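Side-chain contacts in 5-oxoprolinase subunit C (Escherichia coli, PDB 5DUD), which takes part, as one subunit of 5-oxoprolinase, in the cleavage of 5-oxoproline to L-glutamate coupled to the hydrolysis of ATP: residues Leu32-Pro35 with Ala36-Ala40; Arg292-Gln295 with Gln296-Phe299. One frame throughout, in Å; residues are numbered along the deposited sequence.

Interaction 1 (Leu32-Pro35 with Ala36-Ala40); sequences LDMP and ALRIA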
loop_
_atom_site.group_PDB
_atom_site.type_symbol
_atom_site.label_atom_id
_atom_site.label_comp_id
_atom_site.label_asym_id
_atom_site.label_seq_id
_atom_site.Cartn_x
_atom_site.Cartn_y
_atom_site.Cartn_z
ATOM N N LEU A 32 0.606 2.458 -10.650
ATOM C CA LEU A 32 -0.341 1.338 -10.690
ATOM C C LEU A 32 0.044 0.428 -11.865
ATOM O O LEU A 32 0.162 -0.786 -11.699
ATOM C CB LEU A 32 -1.793 1.853 -10.819
ATOM C CG LEU A 32 -2.664 1.821 -9.552
ATOM C CD1 LEU A 32 -1.918 2.340 -8.333
ATOM C CD2 LEU A 32 -3.938 2.617 -9.757
ATOM N N ASP A 33 0.327 1.041 -13.024
ATOM C CA ASP A 33 0.833 0.356 -14.208
ATOM C C ASP A 33 2.357 0.521 -14.183
ATOM O O ASP A 33 2.903 1.416 -14.827
ATOM C CB ASP A 33 0.188 0.935 -15.484
ATOM C CG ASP A 33 0.332 0.071 -16.722
ATOM O OD1 ASP A 33 1.460 -0.382 -17.003
ATOM O OD2 ASP A 33 -0.673 -0.098 -17.445
ATOM N N MET A 34 3.036 -0.311 -13.379
ATOM C CA MET A 34 4.497 -0.248 -13.255
ATOM C C MET A 34 5.188 -0.435 -14.611
ATOM O O MET A 34 6.097 0.338 -14.890
ATOM C CB MET A 34 5.037 -1.276 -12.234
ATOM C CG MET A 34 5.075 -0.783 -10.792
ATOM S SD MET A 34 5.997 0.755 -10.495
ATOM C CE MET A 34 7.457 0.424 -11.400
ATOM N N PRO A 35 4.760 -1.387 -15.477
ATOM C CA PRO A 35 5.397 -1.542 -16.799
ATOM C C PRO A 35 5.295 -0.306 -17.700
ATOM O O PRO A 35 6.198 -0.093 -18.502
ATOM C CB PRO A 35 4.626 -2.714 -17.420
ATOM C CG PRO A 35 4.105 -3.473 -16.266
ATOM C CD PRO A 35 3.723 -2.416 -15.280
ATOM N N ALA A 36 4.227 0.511 -17.570
ATOM C CA ALA A 36 4.070 1.727 -18.380
ATOM C C ALA A 36 5.104 2.801 -17.995
ATOM O O ALA A 36 5.768 3.336 -18.880
ATOM C CB ALA A 36 2.669 2.286 -18.250
ATOM N N LEU A 37 5.254 3.101 -16.694
ATOM C CA LEU A 37 6.236 4.069 -16.181
ATOM C C LEU A 37 7.688 3.628 -16.482
ATOM O O LEU A 37 8.525 4.468 -16.829
ATOM C CB LEU A 37 6.030 4.225 -14.656
ATOM C CG LEU A 37 6.997 5.159 -13.922
ATOM C CD1 LEU A 37 6.274 6.048 -12.937
ATOM C CD2 LEU A 37 8.067 4.376 -13.166
ATOM N N ARG A 38 7.982 2.317 -16.332
ATOM C CA ARG A 38 9.325 1.774 -16.577
ATOM C C ARG A 38 9.742 1.957 -18.031
ATOM O O ARG A 38 10.847 2.433 -18.267
ATOM C CB ARG A 38 9.438 0.293 -16.167
ATOM C CG ARG A 38 9.553 0.128 -14.657
ATOM C CD ARG A 38 9.638 -1.306 -14.199
ATOM N NE ARG A 38 9.817 -1.375 -12.749
ATOM C CZ ARG A 38 9.816 -2.489 -12.022
ATOM N NH1 ARG A 38 9.648 -3.672 -12.610
ATOM N NH2 ARG A 38 9.983 -2.435 -10.709
ATOM N N ILE A 39 8.855 1.652 -18.994
ATOM C CA ILE A 39 9.138 1.817 -20.429
ATOM C C ILE A 39 9.381 3.300 -20.761
ATOM O O ILE A 39 10.314 3.605 -21.502
ATOM C CB ILE A 39 7.989 1.225 -21.296
ATOM C CG1 ILE A 39 7.946 -0.317 -21.178
ATOM C CG2 ILE A 39 8.117 1.635 -22.769
ATOM C CD1 ILE A 39 6.599 -0.953 -21.554
ATOM N N ALA A 40 8.549 4.207 -20.205
ATOM C CA ALA A 40 8.674 5.652 -20.419
ATOM C C ALA A 40 10.036 6.159 -19.953
ATOM O O ALA A 40 10.715 6.852 -20.708
ATOM C CB ALA A 40 7.566 6.399 -19.689
#

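Interaction 2 (Arg292-Gln295 with Gln296-Phe299); sequences RQDQ and QRYF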
loop_
_atom_site.group_PDB
_atom_site.type_symbol
_atom_site.label_atom_id
_atom_site.label_comp_id
_atom_site.label_asym_id
_atom_site.label_seq_id
_atom_site.Cartn_x
_atom_site.Cartn_y
_atom_site.Cartn_z
ATOM N N ARG A 292 6.146 -13.826 -14.112
ATOM C CA ARG A 292 6.854 -12.753 -13.404
ATOM C C ARG A 292 8.252 -12.573 -13.999
ATOM O O ARG A 292 8.710 -11.439 -14.140
ATOM C CB ARG A 292 6.949 -13.046 -11.896
ATOM C CG ARG A 292 7.168 -11.799 -11.045
ATOM C CD ARG A 292 8.249 -11.976 -9.992
ATOM N NE ARG A 292 8.173 -10.944 -8.954
ATOM C CZ ARG A 292 9.101 -10.723 -8.024
ATOM N NH1 ARG A 292 10.211 -11.450 -7.988
ATOM N NH2 ARG A 292 8.927 -9.758 -7.126
ATOM N N GLN A 293 8.925 -13.693 -14.355
ATOM C CA GLN A 293 10.245 -13.648 -14.991
ATOM C C GLN A 293 10.129 -13.003 -16.364
ATOM O O GLN A 293 10.792 -12.002 -16.612
ATOM C CB GLN A 293 10.868 -15.050 -15.126
ATOM C CG GLN A 293 11.449 -15.608 -13.829
ATOM C CD GLN A 293 11.717 -17.104 -13.848
ATOM O OE1 GLN A 293 11.593 -17.776 -12.821
ATOM N NE2 GLN A 293 12.112 -17.679 -14.984
ATOM N N ASP A 294 9.235 -13.528 -17.227
ATOM C CA ASP A 294 8.997 -13.012 -18.586
ATOM C C ASP A 294 8.838 -11.479 -18.619
ATOM O O ASP A 294 9.354 -10.847 -19.541
ATOM C CB ASP A 294 7.747 -13.666 -19.210
ATOM C CG ASP A 294 7.895 -15.132 -19.593
ATOM O OD1 ASP A 294 9.005 -15.685 -19.421
ATOM O OD2 ASP A 294 6.895 -15.732 -20.039
ATOM N N GLN A 295 8.163 -10.886 -17.611
ATOM C CA GLN A 295 7.987 -9.432 -17.531
ATOM C C GLN A 295 9.275 -8.761 -17.026
ATOM O O GLN A 295 9.643 -7.710 -17.542
ATOM C CB GLN A 295 6.792 -9.060 -16.646
ATOM C CG GLN A 295 6.257 -7.663 -16.942
ATOM C CD GLN A 295 4.981 -7.370 -16.199
ATOM O OE1 GLN A 295 3.880 -7.494 -16.743
ATOM N NE2 GLN A 295 5.094 -6.959 -14.945
ATOM N N GLN A 296 9.999 -9.394 -16.075
ATOM C CA GLN A 296 11.303 -8.883 -15.611
ATOM C C GLN A 296 12.346 -9.002 -16.736
ATOM O O GLN A 296 13.183 -8.118 -16.907
ATOM C CB GLN A 296 11.792 -9.627 -14.353
ATOM C CG GLN A 296 11.109 -9.162 -13.070
ATOM C CD GLN A 296 11.640 -9.869 -11.840
ATOM O OE1 GLN A 296 12.100 -11.016 -11.894
ATOM N NE2 GLN A 296 11.560 -9.213 -10.688
ATOM N N ARG A 297 12.269 -10.103 -17.503
ATOM C CA ARG A 297 13.119 -10.394 -18.659
ATOM C C ARG A 297 12.811 -9.438 -19.824
ATOM O O ARG A 297 13.697 -9.141 -20.623
ATOM C CB ARG A 297 12.907 -11.852 -19.111
ATOM C CG ARG A 297 13.437 -12.898 -18.121
ATOM C CD ARG A 297 13.074 -14.320 -18.532
ATOM N NE ARG A 297 13.795 -15.319 -17.741
ATOM C CZ ARG A 297 13.832 -16.626 -17.995
ATOM N NH1 ARG A 297 13.172 -17.127 -19.040
ATOM N NH2 ARG A 297 14.511 -17.448 -17.206
ATOM N N TYR A 298 11.547 -8.990 -19.934
ATOM C CA TYR A 298 11.093 -8.056 -20.967
ATOM C C TYR A 298 11.730 -6.655 -20.779
ATOM O O TYR A 298 12.066 -6.030 -21.779
ATOM C CB TYR A 298 9.547 -7.981 -20.972
ATOM C CG TYR A 298 8.949 -6.863 -21.794
ATOM C CD1 TYR A 298 8.826 -6.976 -23.173
ATOM C CD2 TYR A 298 8.414 -5.734 -21.183
ATOM C CE1 TYR A 298 8.233 -5.968 -23.931
ATOM C CE2 TYR A 298 7.823 -4.720 -21.929
ATOM C CZ TYR A 298 7.744 -4.836 -23.305
ATOM O OH TYR A 298 7.152 -3.845 -24.044
ATOM N N PHE A 299 11.938 -6.180 -19.530
ATOM C CA PHE A 299 12.573 -4.867 -19.297
ATOM C C PHE A 299 14.086 -4.904 -19.626
ATOM O O PHE A 299 14.658 -3.865 -19.954
ATOM C CB PHE A 299 12.354 -4.377 -17.853
ATOM C CG PHE A 299 10.900 -4.247 -17.454
ATOM C CD1 PHE A 299 10.052 -3.375 -18.122
ATOM C CD2 PHE A 299 10.387 -4.979 -16.394
ATOM C CE1 PHE A 299 8.709 -3.270 -17.761
ATOM C CE2 PHE A 299 9.040 -4.890 -16.050
ATOM C CZ PHE A 299 8.214 -4.024 -16.723
#

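Interaction 1 (Leu32-Pro35 with Ala36-Ala40)
Asp-33 and Ala-36 meet at the N-cap of helix 34-44, a buried helix start in the carboxyltransferase-type domain. The aspartate CG lies anti to the backbone N (chi1 -164°), which brings OD1 to the amide of Ala-36. OD1 accepts from Ala-36 N at 3.0 Å; the donor reaches the anti side of the carboxylate, 33° out of its plane, and the bond is bent. The methyl of Ala-36 sits beside the same oxygen, and OD2 is taken up by Gln-271 and Trp-170, which leaves both carboxylate oxygens engaged. With an alanine here, the capping bond to Ala-36 N would be lost, and Gln-271 and Trp-170 would probably be left without the oxygen they share. Asp-33 O supports the same turn weakly, accepting from Leu-37 N at 3.4 Å as well. Pro-35 suits this first turn, because the position demands no amide hydrogen from it; its ring packs on Tyr-267 and Phe-299.

From the first turn to the next, the side chains of Met-34 and Arg-38 cross at a slant. The methionine is folded at chi2 and chi3, which returns its CE to the arginine, whereas Arg-38 runs extended from CG to NE. The methyl CE comes to 3.3 Å from Arg-38 NE and also lies near CG and CD, touching the lower shaft as well as the guanidinium. Beneath them Arg-38 N donates to Met-34 O at 3.1 Å. The next bond, from Ile-39 N to Pro-35 O, arrives above the carbonyl plane, and Ile-39 CD1 rests against that oxygen at 3.2 Å.

Interaction 2 (Arg292-Gln295 with Gln296-Phe299)
Arg-297 lies back along Gln-293, the two side chains side by side and pointing the same way. Its CB rests on the Gln-293 carbonyl, 3.3 Å from O, and CG stays close to the same oxygen. CG stands anti to the carbonyl carbon (chi1 -69°), and the extended chain beyond it carries CD past the Gln-293 backbone. NE then passes Gln-293 CB at 3.9 Å. This is an i to i+4 pairing on the C-terminal helix 285-302, and the backbone below it has the matching bond, Arg-297 N to Gln-293 O at 2.6 Å, nearly straight. At the tip, Gln-293 NE2 lies over one face of the guanidinium, displaced toward its rim, with the amide turned 48° from the guanidinium plane. NE2 and Arg-297 NH2 are 3.3 Å apart, but both are donors, and the contact is packing without a hydrogen bond. Asp-294 adds only a distant opposite charge, its OD1 4.4 Å from Arg-297 NH1 and well out of the guanidinium plane. Gln-293 also packs on an acidic side chain of another protein chain.

Overall arrangement
Helix 34-44 comes first along the chain, and interaction 1 lies at its start; interaction 2 lies near the other terminus, on helix 285-302. Each closes no loop larger than a helical turn, and the two follow in series without nesting or crossing. All three beta-sheets draw strands from the chain between them, yet the centres of the two interactions lie about 13 Å apart because the two helices pack together. Phe-299 bridges them, its CZ 3.8 Å from Pro-35 CA and its CE2 near Arg-38 NH1, while Tyr-298 OH meets Ile-39 CD1. Through Leu-32 on Ala-270, helix 266-271 joins the start of helix 34-44, and Ala-36 and Ala-40 touch strand 110-115.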